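Local coordinates for protein inosine-uridine nucleoside N-ribohydrolase (Xanthomonas oryzae pv. oryzae, PDB 4KL0) that binds calcium and probably hydrolyses N-glycosyl bonds of nucleosides, as a bacterial effector related to the nucleoside hydrolases, at residues A[36-41]-A[65-70]; A[330-335]-A[362-367]; A[159-164]-A[208-213]; A[47-52]-A[58-63]. One frame throughout, in Å; residues are numbered along the deposited sequence.

Contact 1: A[36-41]-A[65-70]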
loop_
_atom_site.group_PDB
_atom_site.type_symbol
_atom_site.label_atom_id
_atom_site.label_comp_id
_atom_site.label_asym_id
_atom_site.label_seq_id
_atom_site.Cartn_x
_atom_site.Cartn_y
_atom_site.Cartn_z
ATOM N N PRO A 36 3.406 2.811 -7.299
ATOM C CA PRO A 36 4.236 1.575 -7.381
ATOM C C PRO A 36 5.605 1.780 -8.064
ATOM O O PRO A 36 5.876 2.762 -8.810
ATOM C CB PRO A 36 3.375 0.647 -8.246
ATOM C CG PRO A 36 2.591 1.609 -9.177
ATOM C CD PRO A 36 2.230 2.755 -8.193
ATOM N N ASN A 37 6.449 0.789 -7.800
ATOM C CA ASN A 37 7.784 0.662 -8.436
ATOM C C ASN A 37 8.834 1.663 -7.964
ATOM O O ASN A 37 9.797 1.930 -8.680
ATOM C CB ASN A 37 7.685 0.605 -9.948
ATOM C CG ASN A 37 8.860 -0.138 -10.555
ATOM O OD1 ASN A 37 9.258 -1.187 -10.023
ATOM N ND2 ASN A 37 9.437 0.397 -11.657
ATOM N N LYS A 38 8.670 2.225 -6.771
ATOM C CA LYS A 38 9.849 2.812 -6.117
ATOM C C LYS A 38 10.298 1.939 -4.947
ATOM O O LYS A 38 11.388 2.123 -4.383
ATOM C CB LYS A 38 9.653 4.292 -5.713
ATOM C CG LYS A 38 8.389 4.687 -4.961
ATOM C CD LYS A 38 8.477 4.404 -3.446
ATOM C CE LYS A 38 7.213 4.973 -2.696
ATOM N NZ LYS A 38 7.329 4.619 -1.236
ATOM N N ASP A 39 9.481 0.944 -4.629
ATOM C CA ASP A 39 9.814 -0.071 -3.613
ATOM C C ASP A 39 8.869 -1.260 -3.865
ATOM O O ASP A 39 8.050 -1.188 -4.769
ATOM C CB ASP A 39 9.712 0.508 -2.200
ATOM C CG ASP A 39 8.314 1.033 -1.824
ATOM O OD1 ASP A 39 7.280 0.546 -2.335
ATOM O OD2 ASP A 39 8.295 1.970 -0.962
ATOM N N PRO A 40 8.948 -2.363 -3.097
ATOM C CA PRO A 40 8.036 -3.472 -3.393
ATOM C C PRO A 40 6.620 -3.335 -2.910
ATOM O O PRO A 40 5.754 -4.082 -3.382
ATOM C CB PRO A 40 8.651 -4.672 -2.614
ATOM C CG PRO A 40 10.018 -4.180 -2.097
ATOM C CD PRO A 40 9.931 -2.683 -2.039
ATOM N N ASP A 41 6.371 -2.406 -1.997
ATOM C CA ASP A 41 5.149 -2.421 -1.163
ATOM C C ASP A 41 3.851 -2.397 -1.939
ATOM O O ASP A 41 2.922 -3.147 -1.629
ATOM C CB ASP A 41 5.137 -1.173 -0.336
ATOM C CG ASP A 41 5.901 -1.323 0.884
ATOM O OD1 ASP A 41 7.174 -1.295 0.807
ATOM O OD2 ASP A 41 5.218 -1.417 1.931
ATOM N N VAL A 65 -2.911 6.566 -9.768
ATOM C CA VAL A 65 -1.462 6.423 -9.472
ATOM C C VAL A 65 -0.809 7.806 -9.367
ATOM O O VAL A 65 -1.004 8.704 -10.239
ATOM C CB VAL A 65 -0.788 5.631 -10.635
ATOM C CG1 VAL A 65 0.707 5.598 -10.487
ATOM C CG2 VAL A 65 -1.362 4.200 -10.697
ATOM N N THR A 66 0.045 7.979 -8.352
ATOM C CA THR A 66 0.700 9.265 -8.137
ATOM C C THR A 66 2.214 9.050 -8.027
ATOM O O THR A 66 2.680 7.951 -8.309
ATOM C CB THR A 66 0.077 10.008 -6.908
ATOM O OG1 THR A 66 0.549 11.362 -6.799
ATOM C CG2 THR A 66 0.355 9.284 -5.575
ATOM N N LEU A 67 2.950 10.120 -7.727
ATOM C CA LEU A 67 4.391 10.228 -7.440
ATOM C C LEU A 67 5.201 10.406 -8.733
ATOM O O LEU A 67 5.318 9.458 -9.532
ATOM C CB LEU A 67 4.957 9.016 -6.614
ATOM C CG LEU A 67 6.372 9.238 -6.084
ATOM C CD1 LEU A 67 6.352 10.223 -4.875
ATOM C CD2 LEU A 67 6.841 7.879 -5.553
ATOM N N GLY A 68 5.682 11.636 -8.924
ATOM C CA GLY A 68 6.451 12.036 -10.090
ATOM C C GLY A 68 5.688 13.041 -10.947
ATOM O O GLY A 68 4.522 13.394 -10.702
ATOM N N ASP A 69 6.377 13.482 -11.985
ATOM C CA ASP A 69 5.715 14.332 -12.993
ATOM C C ASP A 69 4.757 13.531 -13.860
ATOM O O ASP A 69 4.620 12.307 -13.675
ATOM C CB ASP A 69 6.782 15.119 -13.771
ATOM C CG ASP A 69 7.592 14.278 -14.767
ATOM O OD1 ASP A 69 7.363 13.065 -14.988
ATOM O OD2 ASP A 69 8.514 14.873 -15.362
ATOM N N ALA A 70 4.082 14.177 -14.815
ATOM C CA ALA A 70 3.028 13.476 -15.530
ATOM C C ALA A 70 3.517 12.220 -16.226
ATOM O O ALA A 70 2.871 11.188 -16.177
ATOM C CB ALA A 70 2.373 14.389 -16.557
#

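Contact 2: A[330-335]-A[362-367]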
loop_
_atom_site.group_PDB
_atom_site.type_symbol
_atom_site.label_atom_id
_atom_site.label_comp_id
_atom_site.label_asym_id
_atom_site.label_seq_id
_atom_site.Cartn_x
_atom_site.Cartn_y
_atom_site.Cartn_z
ATOM N N ALA A 330 -9.067 -7.166 9.370
ATOM C CA ALA A 330 -8.701 -6.262 10.474
ATOM C C ALA A 330 -9.031 -6.952 11.772
ATOM O O ALA A 330 -8.231 -6.938 12.703
ATOM C CB ALA A 330 -9.443 -4.988 10.401
ATOM N N ARG A 331 -10.205 -7.589 11.836
ATOM C CA ARG A 331 -10.631 -8.132 13.127
ATOM C C ARG A 331 -9.766 -9.323 13.515
ATOM O O ARG A 331 -9.628 -9.658 14.685
ATOM C CB ARG A 331 -12.137 -8.437 13.134
ATOM C CG ARG A 331 -12.987 -7.140 13.051
ATOM C CD ARG A 331 -14.511 -7.417 12.977
ATOM N NE ARG A 331 -15.300 -6.200 12.731
ATOM C CZ ARG A 331 -16.289 -6.105 11.834
ATOM N NH1 ARG A 331 -16.623 -7.161 11.084
ATOM N NH2 ARG A 331 -16.950 -4.954 11.684
ATOM N N LEU A 332 -9.150 -9.954 12.535
ATOM C CA LEU A 332 -8.217 -11.018 12.782
ATOM C C LEU A 332 -6.904 -10.518 13.412
ATOM O O LEU A 332 -6.297 -11.221 14.230
ATOM C CB LEU A 332 -7.904 -11.696 11.448
ATOM C CG LEU A 332 -7.841 -13.208 11.323
ATOM C CD1 LEU A 332 -9.121 -13.821 11.833
ATOM C CD2 LEU A 332 -7.570 -13.577 9.861
ATOM N N LEU A 333 -6.436 -9.330 13.006
ATOM C CA LEU A 333 -5.051 -8.968 13.294
ATOM C C LEU A 333 -4.888 -7.754 14.190
ATOM O O LEU A 333 -3.838 -7.613 14.838
ATOM C CB LEU A 333 -4.292 -8.683 11.970
ATOM C CG LEU A 333 -4.297 -9.788 10.906
ATOM C CD1 LEU A 333 -3.594 -9.231 9.668
ATOM C CD2 LEU A 333 -3.599 -11.060 11.379
ATOM N N PHE A 334 -5.868 -6.858 14.190
ATOM C CA PHE A 334 -5.674 -5.526 14.754
ATOM C C PHE A 334 -6.721 -5.121 15.780
ATOM O O PHE A 334 -7.871 -5.555 15.763
ATOM C CB PHE A 334 -5.687 -4.439 13.671
ATOM C CG PHE A 334 -4.790 -4.705 12.508
ATOM C CD1 PHE A 334 -3.420 -4.624 12.623
ATOM C CD2 PHE A 334 -5.341 -4.954 11.234
ATOM C CE1 PHE A 334 -2.616 -4.881 11.521
ATOM C CE2 PHE A 334 -4.535 -5.142 10.125
ATOM C CZ PHE A 334 -3.188 -5.135 10.264
ATOM N N GLN A 335 -6.299 -4.235 16.675
ATOM C CA GLN A 335 -7.207 -3.605 17.609
ATOM C C GLN A 335 -6.897 -2.103 17.571
ATOM O O GLN A 335 -6.155 -1.605 18.432
ATOM C CB GLN A 335 -6.915 -4.161 18.992
ATOM C CG GLN A 335 -7.835 -3.747 20.081
ATOM C CD GLN A 335 -7.368 -4.332 21.434
ATOM O OE1 GLN A 335 -7.121 -5.549 21.547
ATOM N NE2 GLN A 335 -7.203 -3.452 22.450
ATOM N N ARG A 362 2.022 -12.041 9.590
ATOM C CA ARG A 362 3.072 -12.557 8.702
ATOM C C ARG A 362 2.604 -13.770 7.884
ATOM O O ARG A 362 2.833 -13.845 6.670
ATOM C CB ARG A 362 4.303 -12.988 9.507
ATOM C CG ARG A 362 5.129 -11.860 10.115
ATOM C CD ARG A 362 6.440 -12.456 10.714
ATOM N NE ARG A 362 7.112 -11.444 11.532
ATOM C CZ ARG A 362 6.985 -11.329 12.853
ATOM N NH1 ARG A 362 6.217 -12.192 13.537
ATOM N NH2 ARG A 362 7.641 -10.357 13.495
ATOM N N LEU A 363 1.939 -14.721 8.561
ATOM C CA LEU A 363 1.520 -15.971 7.943
ATOM C C LEU A 363 0.380 -15.714 6.931
ATOM O O LEU A 363 0.373 -16.230 5.807
ATOM C CB LEU A 363 1.053 -16.933 9.053
ATOM C CG LEU A 363 1.118 -18.421 8.818
ATOM C CD1 LEU A 363 2.540 -18.835 8.491
ATOM C CD2 LEU A 363 0.650 -19.084 10.107
ATOM N N LEU A 364 -0.552 -14.859 7.308
ATOM C CA LEU A 364 -1.622 -14.440 6.382
ATOM C C LEU A 364 -1.119 -13.689 5.139
ATOM O O LEU A 364 -1.576 -13.968 4.001
ATOM C CB LEU A 364 -2.684 -13.638 7.105
ATOM C CG LEU A 364 -3.867 -13.280 6.217
ATOM C CD1 LEU A 364 -4.604 -14.565 5.776
ATOM C CD2 LEU A 364 -4.777 -12.360 6.965
ATOM N N LEU A 365 -0.172 -12.766 5.320
ATOM C CA LEU A 365 0.437 -12.114 4.144
ATOM C C LEU A 365 1.064 -13.158 3.232
ATOM O O LEU A 365 0.830 -13.120 2.016
ATOM C CB LEU A 365 1.500 -11.079 4.556
ATOM C CG LEU A 365 0.909 -9.819 5.188
ATOM C CD1 LEU A 365 2.015 -9.038 5.927
ATOM C CD2 LEU A 365 0.201 -8.863 4.199
ATOM N N SER A 366 1.831 -14.126 3.772
ATOM C CA SER A 366 2.433 -15.167 2.921
ATOM C C SER A 366 1.349 -16.026 2.231
ATOM O O SER A 366 1.444 -16.301 1.025
ATOM C CB SER A 366 3.436 -16.021 3.735
ATOM O OG SER A 366 3.996 -17.064 2.914
ATOM N N ALA A 367 0.339 -16.449 2.997
ATOM C CA ALA A 367 -0.767 -17.242 2.415
ATOM C C ALA A 367 -1.462 -16.529 1.262
ATOM O O ALA A 367 -1.655 -17.118 0.182
ATOM C CB ALA A 367 -1.764 -17.660 3.485
#

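Contact 3: A[159-164]-A[208-213]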
loop_
_atom_site.group_PDB
_atom_site.type_symbol
_atom_site.label_atom_id
_atom_site.label_comp_id
_atom_site.label_asym_id
_atom_site.label_seq_id
_atom_site.Cartn_x
_atom_site.Cartn_y
_atom_site.Cartn_z
ATOM N N ALA A 159 -8.351 15.314 -4.127
ATOM C CA ALA A 159 -9.131 15.774 -5.298
ATOM C C ALA A 159 -10.503 15.118 -5.368
ATOM O O ALA A 159 -11.486 15.766 -5.724
ATOM C CB ALA A 159 -8.372 15.578 -6.616
ATOM N N LEU A 160 -10.592 13.836 -5.000
ATOM C CA LEU A 160 -11.854 13.101 -5.069
ATOM C C LEU A 160 -12.799 13.611 -4.017
ATOM O O LEU A 160 -13.982 13.807 -4.301
ATOM C CB LEU A 160 -11.658 11.568 -4.877
ATOM C CG LEU A 160 -12.938 10.714 -4.948
ATOM C CD1 LEU A 160 -13.521 10.781 -6.334
ATOM C CD2 LEU A 160 -12.674 9.228 -4.644
ATOM N N LEU A 161 -12.291 13.846 -2.808
ATOM C CA LEU A 161 -13.181 14.353 -1.758
ATOM C C LEU A 161 -13.614 15.750 -2.170
ATOM O O LEU A 161 -14.746 16.195 -1.841
ATOM C CB LEU A 161 -12.511 14.388 -0.391
ATOM C CG LEU A 161 -13.050 13.300 0.501
ATOM C CD1 LEU A 161 -12.737 11.930 -0.155
ATOM C CD2 LEU A 161 -12.421 13.445 1.851
ATOM N N ALA A 162 -12.778 16.466 -2.913
ATOM C CA ALA A 162 -13.194 17.822 -3.277
ATOM C C ALA A 162 -14.215 17.822 -4.418
ATOM O O ALA A 162 -15.217 18.574 -4.361
ATOM C CB ALA A 162 -11.999 18.693 -3.628
ATOM N N GLU A 163 -13.962 17.044 -5.475
ATOM C CA GLU A 163 -14.849 17.051 -6.637
ATOM C C GLU A 163 -16.150 16.334 -6.352
ATOM O O GLU A 163 -17.195 16.707 -6.879
ATOM C CB GLU A 163 -14.131 16.464 -7.859
ATOM C CG GLU A 163 -12.929 17.350 -8.216
ATOM C CD GLU A 163 -12.174 16.885 -9.428
ATOM O OE1 GLU A 163 -12.694 15.987 -10.140
ATOM O OE2 GLU A 163 -11.054 17.419 -9.645
ATOM N N ALA A 164 -16.123 15.344 -5.463
ATOM C CA ALA A 164 -17.313 14.531 -5.260
ATOM C C ALA A 164 -17.717 14.520 -3.801
ATOM O O ALA A 164 -18.251 13.537 -3.300
ATOM C CB ALA A 164 -17.075 13.131 -5.777
ATOM N N ARG A 208 -3.126 17.406 4.241
ATOM C CA ARG A 208 -3.925 18.190 5.200
ATOM C C ARG A 208 -5.382 18.311 4.721
ATOM O O ARG A 208 -6.299 18.260 5.542
ATOM C CB ARG A 208 -3.307 19.591 5.356
ATOM C CG ARG A 208 -1.997 19.513 6.036
ATOM C CD ARG A 208 -1.267 20.867 6.151
ATOM N NE ARG A 208 -0.143 20.631 7.045
ATOM C CZ ARG A 208 1.041 21.203 6.979
ATOM N NH1 ARG A 208 1.293 22.120 6.030
ATOM N NH2 ARG A 208 1.972 20.836 7.890
ATOM N N ALA A 209 -5.595 18.547 3.442
ATOM C CA ALA A 209 -6.959 18.724 2.941
ATOM C C ALA A 209 -7.751 17.411 3.170
ATOM O O ALA A 209 -8.948 17.424 3.521
ATOM C CB ALA A 209 -6.941 19.098 1.499
ATOM N N LEU A 210 -7.104 16.272 2.930
ATOM C CA LEU A 210 -7.803 14.990 3.014
ATOM C C LEU A 210 -8.182 14.646 4.448
ATOM O O LEU A 210 -9.374 14.305 4.686
ATOM C CB LEU A 210 -7.010 13.847 2.315
ATOM C CG LEU A 210 -7.669 12.475 2.376
ATOM C CD1 LEU A 210 -8.861 12.375 1.417
ATOM C CD2 LEU A 210 -6.636 11.380 2.045
ATOM N N TYR A 211 -7.222 14.740 5.393
ATOM C CA TYR A 211 -7.447 14.367 6.793
ATOM C C TYR A 211 -8.540 15.272 7.311
ATOM O O TYR A 211 -9.473 14.823 7.990
ATOM C CB TYR A 211 -6.207 14.617 7.640
ATOM C CG TYR A 211 -5.119 13.523 7.603
ATOM C CD1 TYR A 211 -4.612 13.036 6.383
ATOM C CD2 TYR A 211 -4.547 13.019 8.794
ATOM C CE1 TYR A 211 -3.590 12.117 6.374
ATOM C CE2 TYR A 211 -3.517 12.103 8.767
ATOM C CZ TYR A 211 -3.021 11.656 7.547
ATOM O OH TYR A 211 -1.971 10.764 7.493
ATOM N N ARG A 212 -8.418 16.557 6.992
ATOM C CA ARG A 212 -9.394 17.536 7.472
ATOM C C ARG A 212 -10.769 17.292 6.861
ATOM O O ARG A 212 -11.753 17.258 7.599
ATOM C CB ARG A 212 -8.904 18.965 7.178
ATOM C CG ARG A 212 -9.990 20.035 7.434
ATOM C CD ARG A 212 -9.401 21.447 7.290
ATOM N NE ARG A 212 -9.148 21.765 5.889
ATOM C CZ ARG A 212 -7.934 22.071 5.411
ATOM N NH1 ARG A 212 -6.887 22.115 6.239
ATOM N NH2 ARG A 212 -7.777 22.356 4.117
ATOM N N ARG A 213 -10.874 17.142 5.542
ATOM C CA ARG A 213 -12.178 17.045 4.929
ATOM C C ARG A 213 -12.885 15.741 5.268
ATOM O O ARG A 213 -14.118 15.702 5.255
ATOM C CB ARG A 213 -12.114 17.268 3.424
ATOM C CG ARG A 213 -13.438 17.462 2.709
ATOM C CD ARG A 213 -14.052 18.868 3.014
ATOM N NE ARG A 213 -15.316 19.093 2.291
ATOM C CZ ARG A 213 -16.329 19.824 2.778
ATOM N NH1 ARG A 213 -16.221 20.361 3.991
ATOM N NH2 ARG A 213 -17.456 20.007 2.076
#

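Contact 4: A[47-52]-A[58-63]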
loop_
_atom_site.group_PDB
_atom_site.type_symbol
_atom_site.label_atom_id
_atom_site.label_comp_id
_atom_site.label_asym_id
_atom_site.label_seq_id
_atom_site.Cartn_x
_atom_site.Cartn_y
_atom_site.Cartn_z
ATOM N N THR A 47 -0.880 -7.785 -5.182
ATOM C CA THR A 47 -0.845 -9.268 -5.148
ATOM C C THR A 47 -1.775 -9.844 -4.069
ATOM O O THR A 47 -2.614 -10.696 -4.373
ATOM C CB THR A 47 0.570 -9.766 -4.953
ATOM O OG1 THR A 47 1.368 -9.259 -6.025
ATOM C CG2 THR A 47 0.656 -11.293 -5.012
ATOM N N ILE A 48 -1.661 -9.360 -2.829
ATOM C CA ILE A 48 -2.658 -9.819 -1.866
ATOM C C ILE A 48 -4.084 -9.402 -2.172
ATOM O O ILE A 48 -4.997 -10.142 -1.827
ATOM C CB ILE A 48 -2.341 -9.516 -0.429
ATOM C CG1 ILE A 48 -2.407 -8.033 -0.122
ATOM C CG2 ILE A 48 -0.912 -10.066 -0.054
ATOM C CD1 ILE A 48 -2.475 -7.740 1.381
ATOM N N ALA A 49 -4.291 -8.252 -2.825
ATOM C CA ALA A 49 -5.643 -7.858 -3.241
ATOM C C ALA A 49 -6.215 -8.867 -4.225
ATOM O O ALA A 49 -7.425 -9.101 -4.201
ATOM C CB ALA A 49 -5.677 -6.467 -3.845
ATOM N N LYS A 50 -5.390 -9.430 -5.105
ATOM C CA LYS A 50 -5.914 -10.450 -6.025
ATOM C C LYS A 50 -6.560 -11.593 -5.279
ATOM O O LYS A 50 -7.672 -12.002 -5.652
ATOM C CB LYS A 50 -4.810 -10.996 -6.934
ATOM C CG LYS A 50 -5.126 -12.302 -7.607
ATOM C CD LYS A 50 -6.331 -12.185 -8.521
ATOM C CE LYS A 50 -6.616 -13.598 -9.081
ATOM N NZ LYS A 50 -5.326 -14.299 -9.483
ATOM N N GLN A 51 -5.915 -12.084 -4.216
ATOM C CA GLN A 51 -6.478 -13.202 -3.480
ATOM C C GLN A 51 -7.696 -12.749 -2.688
ATOM O O GLN A 51 -8.688 -13.478 -2.565
ATOM C CB GLN A 51 -5.452 -13.833 -2.536
ATOM C CG GLN A 51 -6.003 -15.082 -1.863
ATOM C CD GLN A 51 -6.338 -16.189 -2.814
ATOM O OE1 GLN A 51 -5.814 -16.284 -3.952
ATOM N NE2 GLN A 51 -7.230 -17.051 -2.354
ATOM N N LEU A 52 -7.638 -11.551 -2.112
ATOM C CA LEU A 52 -8.789 -11.065 -1.386
ATOM C C LEU A 52 -9.986 -10.886 -2.311
ATOM O O LEU A 52 -11.122 -11.076 -1.873
ATOM C CB LEU A 52 -8.441 -9.780 -0.621
ATOM C CG LEU A 52 -7.483 -10.058 0.521
ATOM C CD1 LEU A 52 -6.800 -8.715 0.896
ATOM C CD2 LEU A 52 -8.158 -10.709 1.777
ATOM N N LEU A 58 -13.155 -8.126 -1.371
ATOM C CA LEU A 58 -13.123 -6.825 -2.003
ATOM C C LEU A 58 -13.223 -6.991 -3.497
ATOM O O LEU A 58 -13.049 -8.107 -4.036
ATOM C CB LEU A 58 -11.829 -6.091 -1.645
ATOM C CG LEU A 58 -10.486 -6.673 -2.133
ATOM C CD1 LEU A 58 -10.242 -6.292 -3.542
ATOM C CD2 LEU A 58 -9.311 -6.133 -1.297
ATOM N N ARG A 59 -13.491 -5.886 -4.166
ATOM C CA ARG A 59 -13.378 -5.878 -5.617
ATOM C C ARG A 59 -12.686 -4.576 -5.988
ATOM O O ARG A 59 -13.152 -3.468 -5.604
ATOM C CB ARG A 59 -14.721 -6.102 -6.314
ATOM C CG ARG A 59 -14.599 -5.984 -7.818
ATOM C CD ARG A 59 -15.947 -6.169 -8.519
ATOM N NE ARG A 59 -16.744 -4.973 -8.338
ATOM C CZ ARG A 59 -17.872 -4.722 -9.002
ATOM N NH1 ARG A 59 -18.320 -5.600 -9.905
ATOM N NH2 ARG A 59 -18.535 -3.593 -8.782
ATOM N N LEU A 60 -11.509 -4.718 -6.613
ATOM C CA LEU A 60 -10.640 -3.530 -6.853
ATOM C C LEU A 60 -11.097 -2.913 -8.156
ATOM O O LEU A 60 -10.749 -3.418 -9.246
ATOM C CB LEU A 60 -9.159 -3.952 -6.903
ATOM C CG LEU A 60 -8.121 -2.869 -7.053
ATOM C CD1 LEU A 60 -8.296 -1.826 -5.951
ATOM C CD2 LEU A 60 -6.737 -3.546 -7.031
ATOM N N THR A 61 -11.857 -1.813 -8.070
ATOM C CA THR A 61 -12.490 -1.321 -9.286
ATOM C C THR A 61 -11.664 -0.239 -9.995
ATOM O O THR A 61 -11.611 -0.184 -11.250
ATOM C CB THR A 61 -13.924 -0.842 -8.979
ATOM O OG1 THR A 61 -13.876 0.274 -8.062
ATOM C CG2 THR A 61 -14.727 -1.976 -8.327
ATOM N N ASP A 62 -10.960 0.591 -9.208
ATOM C CA ASP A 62 -10.291 1.757 -9.759
ATOM C C ASP A 62 -9.013 1.989 -8.979
ATOM O O ASP A 62 -8.995 1.851 -7.762
ATOM C CB ASP A 62 -11.185 3.008 -9.626
ATOM C CG ASP A 62 -12.508 2.861 -10.403
ATOM O OD1 ASP A 62 -13.494 2.408 -9.805
ATOM O OD2 ASP A 62 -12.543 3.213 -11.604
ATOM N N VAL A 63 -7.981 2.317 -9.698
ATOM C CA VAL A 63 -6.701 2.646 -9.084
ATOM C C VAL A 63 -6.186 3.941 -9.701
ATOM O O VAL A 63 -6.123 4.081 -10.934
ATOM C CB VAL A 63 -5.725 1.483 -9.362
ATOM C CG1 VAL A 63 -4.361 1.795 -8.827
ATOM C CG2 VAL A 63 -6.242 0.210 -8.720
#

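Contact 1: A[36-41]-A[65-70]
Pro-36 and Val-65 bring the backbones nearest, their CA atoms 7.8 Å apart, where the loops leaving the parallel neighbouring strands 28-34 and 58-65 come closest. Two apolar touches join the loops. Ring carbon CD of Pro-36 lies 4.0 Å from CG1 of Val-65, and the two side chains cross at about a right angle. Farther along, methyl CD2 of Leu-67 sits 3.6 Å from CG of Lys-38, with Lys-38 CE also near it. Lys-38 starts with CG between its backbone N and carbonyl carbon (chi1 48°) and bends again at chi2, 82°, which lays its methylene chain past the leucine and carries the ammonium back over its own loop. There NZ of Lys-38 makes a 2.8 Å salt bridge with OD2 of Asp-39, coming from above the carboxylate plane. The other oxygen, OD1 of Asp-39, accepts from Asp-41 N at 3.1 Å, so both oxygens are engaged and the turn into helix 41-54 is capped. Lys-38 also has a cation-pi partner in Tyr-198, and its side chain comes within about 4 Å of the calcium ion; Arg-76 of helix 70-86 bonds to the carbonyls of both Pro-36 and Leu-67. Asp-35 and Asp-42, flanking 36-41 in sequence, bind that ion together with Ile-151 and Asp-318, consistent with the aspartate-rich calcium-binding loop of nucleoside hydrolases.

Contact 2: A[330-335]-A[362-367]
Leu-364 extends toward helix 327-333 with CG trans to its backbone N (chi1 -175°) and chi2 at 64°, which sends methyl CD2 across the gap, while Leu-333 answers with chi1 near -55° and its CD1 reaching toward Leu-364. That one methyl of Leu-364 serves both partners: CD2 of Leu-364 is 4.2 Å from CD2 of Leu-332 and 4.3 Å from CD1 of Leu-333. Leu-332 reaches it from a first torsion off the usual staggered positions. The backbones stay well apart, the closest CA atoms being those of Leu-333 and Leu-364 at 9.5 Å, so between these segments it is the leucine ends that meet. Helix 327-333 stops here. Ala-330 O takes two backbone donors, Leu-333 N at 3.0 Å and Phe-334 N at 2.8 Å, and Phe-334 is the first residue to leave helical geometry; its ring has CB of Leu-333 over the centre of one face. Around the contact, Leu-364 also packs on Leu-19 of helix 10-20, and Leu-333 on Leu-323 of helix 317-325. The contact thus joins the last turn of one helix to the middle of C-terminal helix 358-372, away from the calcium site. Built from methyl groups, it has no directional bond across it, and just 102 Å² is buried between the segments; cohesion here rests on dispersion and on exclusion of water rather than on polar pairing.

Contact 3: A[159-164]-A[208-213]
Apolar packing carries this contact, and Leu-161 is its centre. Methyl CD2 of Leu-161 comes 3.7 Å from CD1 of Leu-210, methyl against methyl, with the side chains crossing at about a right angle. Leu-210 manages this although its CB does not point at the other helix: CG lies opposite the backbone N (chi1 179°), and chi2 then swings CD1 across. The same CD2 of Leu-161 also touches the start of Arg-213, 4.1 Å from its CB and equally close to its carbonyl carbon, which wedges it between two positions three residues apart on helix 204-216. Helix 155-163 follows strand 146-150 and helix 204-216 precedes strand 221-224; with strand 172-178 between these two in the parallel sheet, the helices pack as neighbours in one helical layer of a Rossmann-like alpha/beta fold. Beneath them, Leu-210 rests on Ile-177 of strand 172-178. Polar interactions stay within each helix or go outward. The bond from Arg-213 N to Ala-209 O is 2.8 Å, and that from Glu-163 N to Ala-159 O matches it in length. At the solvent-exposed side, the long end of Arg-213, bent at chi2, hydrogen-bonds through NH1 to Gln-216 OE1.

Contact 4: A[47-52]-A[58-63]
Leu-58, at the start of strand 58-65, points toward the helix, and its two methyls face different parts of 47-52. CD2 of Leu-58 lies 3.8 Å from CB of Leu-52, meeting the base of that side chain rather than its tip, and is also 4.5 Å from CB of Ala-49. The other methyl, CD1 of Leu-58, is 4.0 Å from the carbonyl O of Ala-49. With chi1 at 65°, CG of Leu-58 is placed between its own backbone N and carbonyl carbon, which points the fork at the helix. Leu-60, two residues on and facing the same way, adds its CD2 at 4.5 Å from CB of Ala-49; the small alanine thus meets both leucines. The intervening Arg-59 points away, to a salt bridge with Asp-29. On that far side helix 133-141 covers Arg-59 and Thr-61, and Asp-62 OD1 takes both the 2.8 Å hydrogen bond from Thr-61 OG1 and a salt bridge from Arg-138. The axes of the two short segments come within 8.0 Å, their N-to-C directions 126° apart, nearer antiparallel than parallel, as the chain turns back after helix 41-54. Such helix-on-strand packing of small and branched aliphatic residues is that of a beta-alpha-beta unit, here strand 28-34, helix 41-54 and strand 58-65.

In the fold
Contacts 1 and 4 draw on the same elements: 47-52 packs on the start of strand 58-65, while contact 1 pairs the loops that precede helix 41-54 and follow that strand. Both are buried and meet across by nonpolar touches; contact 1 has a salt bridge and a capping bond within 36-41, and it borders the calcium site. Contact 2 lies on the opposite side of the chain's centre from contact 1, yet touches contact 4 through Leu-365 CD2 and Ile-48 CD1, 4.0 Å apart, which ties the C-terminal helix to helix 41-54. Contact 3 is the most peripheral, its centre about 19 Å from the chain's centre, and pairs two buried leucines with an exposed arginine.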